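Long-range contact in halorhodopsin (Halobacterium salinarum, PDB 2JAF), which is a retinal-binding membrane protein that uses light to pump chloride ions: residues A[137-151]-A[164-178]. The protein carries 2 engineered substitutions. Sequence-based numbering, arbitrary orientation.
With RET (retinal), chain G; PLM (palmitic acid), chain D.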
loop_
_atom_site.group_PDB
_atom_site.type_symbol
_atom_site.label_atom_id
_atom_site.label_comp_id
_atom_site.label_asym_id
_atom_site.label_seq_id
_atom_site.Cartn_x
_atom_site.Cartn_y
_atom_site.Cartn_z
ATOM N N VAL A 137 12.247 -3.430 -4.985
ATOM C CA VAL A 137 11.885 -2.816 -6.253
ATOM C C VAL A 137 10.468 -2.261 -6.259
ATOM O O VAL A 137 10.225 -1.171 -6.785
ATOM C CB VAL A 137 12.080 -3.822 -7.412
ATOM C CG1 VAL A 137 11.590 -3.227 -8.722
ATOM C CG2 VAL A 137 13.547 -4.186 -7.521
ATOM N N ILE A 138 9.533 -2.991 -5.660
ATOM C CA ILE A 138 8.150 -2.531 -5.613
ATOM C C ILE A 138 8.036 -1.289 -4.738
ATOM O O ILE A 138 7.280 -0.363 -5.043
ATOM C CB ILE A 138 7.218 -3.649 -5.087
ATOM C CG1 ILE A 138 7.205 -4.805 -6.099
ATOM C CG2 ILE A 138 5.804 -3.109 -4.874
ATOM C CD1 ILE A 138 6.297 -5.957 -5.733
ATOM N N ALA A 139 8.803 -1.265 -3.653
ATOM C CA ALA A 139 8.785 -0.122 -2.755
ATOM C C ALA A 139 9.324 1.098 -3.487
ATOM O O ALA A 139 8.774 2.192 -3.374
ATOM C CB ALA A 139 9.632 -0.411 -1.527
ATOM N N ALA A 140 10.399 0.902 -4.246
ATOM C CA ALA A 140 11.005 2.000 -4.990
ATOM C C ALA A 140 10.026 2.493 -6.036
ATOM O O ALA A 140 9.918 3.696 -6.301
ATOM C CB ALA A 140 12.301 1.532 -5.660
ATOM N N ASP A 141 9.306 1.548 -6.629
ATOM C CA ASP A 141 8.334 1.868 -7.656
ATOM C C ASP A 141 7.197 2.690 -7.065
ATOM O O ASP A 141 6.754 3.672 -7.654
ATOM C CB ASP A 141 7.790 0.578 -8.269
ATOM C CG ASP A 141 6.898 0.837 -9.461
ATOM O OD1 ASP A 141 7.425 1.126 -10.557
ATOM O OD2 ASP A 141 5.666 0.763 -9.292
ATOM N N ILE A 142 6.722 2.286 -5.889
ATOM C CA ILE A 142 5.642 3.012 -5.238
ATOM C C ILE A 142 6.112 4.429 -4.920
ATOM O O ILE A 142 5.363 5.387 -5.087
ATOM C CB ILE A 142 5.179 2.276 -3.955
ATOM C CG1 ILE A 142 4.480 0.967 -4.358
ATOM C CG2 ILE A 142 4.221 3.150 -3.156
ATOM C CD1 ILE A 142 4.126 0.053 -3.192
ATOM N N GLY A 143 7.361 4.556 -4.480
ATOM C CA GLY A 143 7.909 5.869 -4.178
ATOM C C GLY A 143 7.934 6.756 -5.413
ATOM O O GLY A 143 7.617 7.947 -5.346
ATOM N N MET A 144 8.310 6.176 -6.552
ATOM C CA MET A 144 8.364 6.928 -7.804
ATOM C C MET A 144 6.974 7.456 -8.135
ATOM O O MET A 144 6.797 8.628 -8.483
ATOM C CB MET A 144 8.873 6.022 -8.945
ATOM C CG MET A 144 8.794 6.624 -10.353
ATOM S SD MET A 144 9.164 5.385 -11.636
ATOM C CE MET A 144 7.586 4.553 -11.724
ATOM N N CYS A 145 5.974 6.591 -8.000
ATOM C CA CYS A 145 4.609 6.973 -8.308
ATOM C C CYS A 145 4.022 8.032 -7.385
ATOM O O CYS A 145 3.377 8.967 -7.857
ATOM C CB CYS A 145 3.706 5.736 -8.296
ATOM S SG CYS A 145 4.075 4.586 -9.628
ATOM N N VAL A 146 4.235 7.885 -6.082
ATOM C CA VAL A 146 3.673 8.844 -5.135
ATOM C C VAL A 146 4.367 10.199 -5.166
ATOM O O VAL A 146 3.732 11.232 -4.929
ATOM C CB VAL A 146 3.684 8.296 -3.689
ATOM C CG1 VAL A 146 2.856 7.016 -3.619
ATOM C CG2 VAL A 146 5.111 8.052 -3.218
ATOM N N THR A 147 5.661 10.214 -5.460
ATOM C CA THR A 147 6.351 11.487 -5.527
ATOM C C THR A 147 5.948 12.177 -6.830
ATOM O O THR A 147 5.918 13.403 -6.913
ATOM C CB THR A 147 7.884 11.313 -5.412
ATOM O OG1 THR A 147 8.344 10.318 -6.337
ATOM C CG2 THR A 147 8.245 10.883 -4.000
ATOM N N GLY A 148 5.614 11.382 -7.842
ATOM C CA GLY A 148 5.167 11.954 -9.094
ATOM C C GLY A 148 3.817 12.611 -8.867
ATOM O O GLY A 148 3.539 13.677 -9.407
ATOM N N LEU A 149 2.967 11.967 -8.071
ATOM C CA LEU A 149 1.652 12.528 -7.767
ATOM C C LEU A 149 1.858 13.824 -6.980
ATOM O O LEU A 149 1.164 14.826 -7.199
ATOM C CB LEU A 149 0.827 11.541 -6.926
ATOM C CG LEU A 149 -0.534 12.045 -6.418
ATOM C CD1 LEU A 149 -1.399 12.522 -7.590
ATOM C CD2 LEU A 149 -1.238 10.929 -5.659
ATOM N N ALA A 150 2.827 13.804 -6.070
ATOM C CA ALA A 150 3.121 14.981 -5.259
ATOM C C ALA A 150 3.569 16.141 -6.142
ATOM O O ALA A 150 3.208 17.296 -5.906
ATOM C CB ALA A 150 4.195 14.658 -4.236
ATOM N N ALA A 151 4.369 15.838 -7.156
ATOM C CA ALA A 151 4.835 16.877 -8.069
ATOM C C ALA A 151 3.642 17.557 -8.743
ATOM O O ALA A 151 3.604 18.783 -8.870
ATOM C CB ALA A 151 5.767 16.270 -9.121
ATOM N N PHE A 164 10.127 17.328 -6.501
ATOM C CA PHE A 164 9.459 16.029 -6.407
ATOM C C PHE A 164 9.732 15.226 -7.684
ATOM O O PHE A 164 9.931 14.007 -7.639
ATOM C CB PHE A 164 7.945 16.194 -6.225
ATOM C CG PHE A 164 7.507 16.345 -4.787
ATOM C CD1 PHE A 164 7.815 15.366 -3.842
ATOM C CD2 PHE A 164 6.759 17.453 -4.385
ATOM C CE1 PHE A 164 7.380 15.484 -2.513
ATOM C CE2 PHE A 164 6.319 17.584 -3.059
ATOM C CZ PHE A 164 6.630 16.598 -2.124
ATOM N N TYR A 165 9.733 15.916 -8.820
ATOM C CA TYR A 165 9.994 15.267 -10.103
ATOM C C TYR A 165 11.382 14.638 -10.044
ATOM O O TYR A 165 11.573 13.504 -10.476
ATOM C CB TYR A 165 9.908 16.294 -11.241
ATOM C CG TYR A 165 10.206 15.753 -12.632
ATOM C CD1 TYR A 165 11.522 15.599 -13.080
ATOM C CD2 TYR A 165 9.170 15.429 -13.508
ATOM C CE1 TYR A 165 11.795 15.136 -14.383
ATOM C CE2 TYR A 165 9.429 14.961 -14.803
ATOM C CZ TYR A 165 10.741 14.819 -15.231
ATOM O OH TYR A 165 10.991 14.342 -16.497
ATOM N N ALA A 166 12.345 15.371 -9.488
ATOM C CA ALA A 166 13.712 14.867 -9.373
ATOM C C ALA A 166 13.811 13.631 -8.466
ATOM O O ALA A 166 14.501 12.663 -8.793
ATOM C CB ALA A 166 14.642 15.992 -8.852
ATOM N N ILE A 167 13.141 13.662 -7.317
ATOM C CA ILE A 167 13.174 12.526 -6.400
ATOM C C ILE A 167 12.488 11.318 -7.031
ATOM O O ILE A 167 12.918 10.179 -6.850
ATOM C CB ILE A 167 12.485 12.864 -5.057
ATOM C CG1 ILE A 167 13.276 13.948 -4.325
ATOM C CG2 ILE A 167 12.412 11.622 -4.173
ATOM C CD1 ILE A 167 14.681 13.518 -3.931
ATOM N N SER A 168 11.422 11.566 -7.779
ATOM C CA SER A 168 10.717 10.481 -8.454
ATOM C C SER A 168 11.695 9.811 -9.426
ATOM O O SER A 168 11.710 8.588 -9.564
ATOM C CB SER A 168 9.513 11.037 -9.217
ATOM O OG SER A 168 8.793 10.009 -9.868
ATOM N N CYS A 169 12.514 10.620 -10.095
ATOM C CA CYS A 169 13.507 10.090 -11.037
ATOM C C CYS A 169 14.506 9.209 -10.289
ATOM O O CYS A 169 14.958 8.183 -10.803
ATOM C CB CYS A 169 14.255 11.236 -11.736
ATOM S SG CYS A 169 13.325 12.099 -13.050
ATOM N N ALA A 170 14.857 9.611 -9.073
ATOM C CA ALA A 170 15.798 8.838 -8.268
ATOM C C ALA A 170 15.224 7.452 -7.956
ATOM O O ALA A 170 15.935 6.453 -8.011
ATOM C CB ALA A 170 16.116 9.580 -6.978
ATOM N N PHE A 171 13.941 7.390 -7.616
ATOM C CA PHE A 171 13.317 6.102 -7.333
ATOM C C PHE A 171 13.302 5.255 -8.601
ATOM O O PHE A 171 13.509 4.037 -8.555
ATOM C CB PHE A 171 11.886 6.289 -6.830
ATOM C CG PHE A 171 11.797 6.664 -5.377
ATOM C CD1 PHE A 171 12.234 5.785 -4.392
ATOM C CD2 PHE A 171 11.241 7.882 -4.991
ATOM C CE1 PHE A 171 12.118 6.110 -3.034
ATOM C CE2 PHE A 171 11.120 8.213 -3.639
ATOM C CZ PHE A 171 11.558 7.326 -2.664
ATOM N N PHE A 172 13.065 5.913 -9.730
ATOM C CA PHE A 172 13.019 5.241 -11.025
ATOM C C PHE A 172 14.362 4.570 -11.285
ATOM O O PHE A 172 14.420 3.446 -11.794
ATOM C CB PHE A 172 12.690 6.271 -12.114
ATOM C CG PHE A 172 12.589 5.699 -13.507
ATOM C CD1 PHE A 172 12.075 4.423 -13.727
ATOM C CD2 PHE A 172 12.950 6.471 -14.607
ATOM C CE1 PHE A 172 11.918 3.922 -15.027
ATOM C CE2 PHE A 172 12.801 5.989 -15.911
ATOM C CZ PHE A 172 12.282 4.711 -16.122
ATOM N N VAL A 173 15.443 5.253 -10.919
ATOM C CA VAL A 173 16.781 4.708 -11.113
ATOM C C VAL A 173 16.990 3.456 -10.262
ATOM O O VAL A 173 17.680 2.528 -10.678
ATOM C CB VAL A 173 17.869 5.762 -10.792
ATOM C CG1 VAL A 173 19.248 5.107 -10.734
ATOM C CG2 VAL A 173 17.869 6.842 -11.873
ATOM N N VAL A 174 16.391 3.423 -9.072
ATOM C CA VAL A 174 16.512 2.249 -8.209
ATOM C C VAL A 174 15.835 1.072 -8.902
ATOM O O VAL A 174 16.354 -0.049 -8.901
ATOM C CB VAL A 174 15.838 2.465 -6.843
ATOM C CG1 VAL A 174 15.895 1.172 -6.031
ATOM C CG2 VAL A 174 16.530 3.595 -6.092
ATOM N N VAL A 175 14.674 1.332 -9.495
ATOM C CA VAL A 175 13.937 0.299 -10.217
ATOM C C VAL A 175 14.762 -0.223 -11.389
ATOM O O VAL A 175 14.917 -1.436 -11.566
ATOM C CB VAL A 175 12.596 0.842 -10.772
ATOM C CG1 VAL A 175 11.968 -0.175 -11.720
ATOM C CG2 VAL A 175 11.641 1.151 -9.620
ATOM N N LEU A 176 15.292 0.692 -12.195
ATOM C CA LEU A 176 16.082 0.288 -13.353
ATOM C C LEU A 176 17.347 -0.469 -12.980
ATOM O O LEU A 176 17.768 -1.374 -13.706
ATOM C CB LEU A 176 16.439 1.511 -14.205
ATOM C CG LEU A 176 15.244 2.204 -14.863
ATOM C CD1 LEU A 176 15.692 3.467 -15.572
ATOM C CD2 LEU A 176 14.585 1.247 -15.836
ATOM N N SER A 177 17.947 -0.114 -11.846
ATOM C CA SER A 177 19.179 -0.762 -11.403
ATOM C C SER A 177 18.994 -2.266 -11.242
ATOM O O SER A 177 19.903 -3.041 -11.524
ATOM C CB SER A 177 19.668 -0.160 -10.074
ATOM O OG SER A 177 18.857 -0.566 -8.981
ATOM N N ALA A 178 17.820 -2.678 -10.779
ATOM C CA ALA A 178 17.549 -4.096 -10.596
ATOM C C ALA A 178 17.522 -4.796 -11.953
ATOM O O ALA A 178 18.091 -5.882 -12.117
ATOM C CB ALA A 178 16.216 -4.284 -9.874
HETATM C C1 RET G . 6.514 10.609 -13.551
HETATM C C2 RET G . 6.943 12.101 -13.154
HETATM C C3 RET G . 8.128 12.238 -12.166
HETATM C C4 RET G . 9.442 11.553 -12.764
HETATM C C5 RET G . 9.240 10.077 -13.291
HETATM C C6 RET G . 7.824 9.584 -13.693
HETATM C C7 RET G . 7.677 8.141 -14.086
HETATM C C8 RET G . 6.592 7.371 -14.368
HETATM C C9 RET G . 6.644 6.062 -14.962
HETATM C C10 RET G . 5.351 5.610 -15.231
HETATM C C11 RET G . 5.062 4.401 -15.826
HETATM C C12 RET G . 3.728 4.068 -16.111
HETATM C C13 RET G . 3.324 2.784 -16.663
HETATM C C14 RET G . 1.909 2.675 -16.806
HETATM C C15 RET G . 1.228 1.518 -17.100
HETATM C C16 RET G . 5.556 10.171 -12.384
HETATM C C17 RET G . 5.694 10.751 -14.936
HETATM C C18 RET G . 10.504 9.236 -13.381
HETATM C C19 RET G . 8.050 5.358 -15.395
HETATM C C20 RET G . 4.334 1.699 -17.077
HETATM C C1 PLM D . 5.186 12.728 0.270
HETATM O O1 PLM D . 4.933 13.773 -0.353
HETATM O O2 PLM D . 6.323 12.490 0.735
HETATM C C2 PLM D . 4.051 11.737 0.458
HETATM C C3 PLM D . 4.360 10.289 0.094
HETATM C C4 PLM D . 3.113 9.463 0.375
HETATM C C5 PLM D . 3.368 8.012 0.026
HETATM C C6 PLM D . 3.088 7.075 1.175
HETATM C C7 PLM D . 3.106 5.685 0.571
HETATM C C8 PLM D . 2.837 4.612 1.599
HETATM C C9 PLM D . 2.904 3.253 0.923
HETATM C CA PLM D . 2.610 2.138 1.909
HETATM C CB PLM D . 3.005 0.712 1.550
HETATM C CC PLM D . 4.483 0.425 1.344
HETATM C CD PLM D . 4.648 -1.055 1.055
HETATM C CE PLM D . 6.121 -1.412 0.853
HETATM C CF PLM D . 6.201 -2.846 0.346
HETATM C CG PLM D . 7.650 -3.259 0.136
#
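Two neighbouring antiparallel helices of the seven-helix retinal protein bundle, 131-153 and 158-180, pack here beside the retinal ring; the axes of their segments 137-151 and 164-178 approach to 7.8 Å at 161°. The approach is tightest where Met144 faces Ser168, with CA atoms 4.3 Å apart. Ser168 donates from OG to Met144 O at 2.8 Å; with OG anti to the backbone N (chi1 -179°), the hydroxyl reaches across to the facing helix. Gly148 N, the helical donor, meets that carbonyl oxygen from the opposite face of its plane. Thr147 fits as a knob among Phe164, Ile167, Ser168 and Phe171; its OG1 turns back to Gly143 O at 2.7 Å while lying against Ser168 CA and CB. Phe171 is the reciprocal knob, set among Ala140, Gly143, Met144 and Thr147, and lays one ring face over Gly143, whose CA stands 3.9 Å from the ring centroid. Phe164 receives Ala150 CB over its ring centre, a CH-pi contact at 3.5 Å, while CE1 and CZ border O1 of a palmitic acid. Replacing Phe164 by alanine is likely to leave the Ala150 methyl without its aromatic cover and open a gap beside the fatty-acid carboxyl. Toward retinal, Met144 bends at chi3 (80°): SD lies obliquely beside the Phe172 ring, a Met-aromatic contact, and CE reaches RET C9 at 3.7 Å. Tyr165 and Phe172 each turn a ring face to the chromophore, and Gly148 CA borders RET C16, forming part of the wall of the retinal pocket, as in microbial rhodopsins.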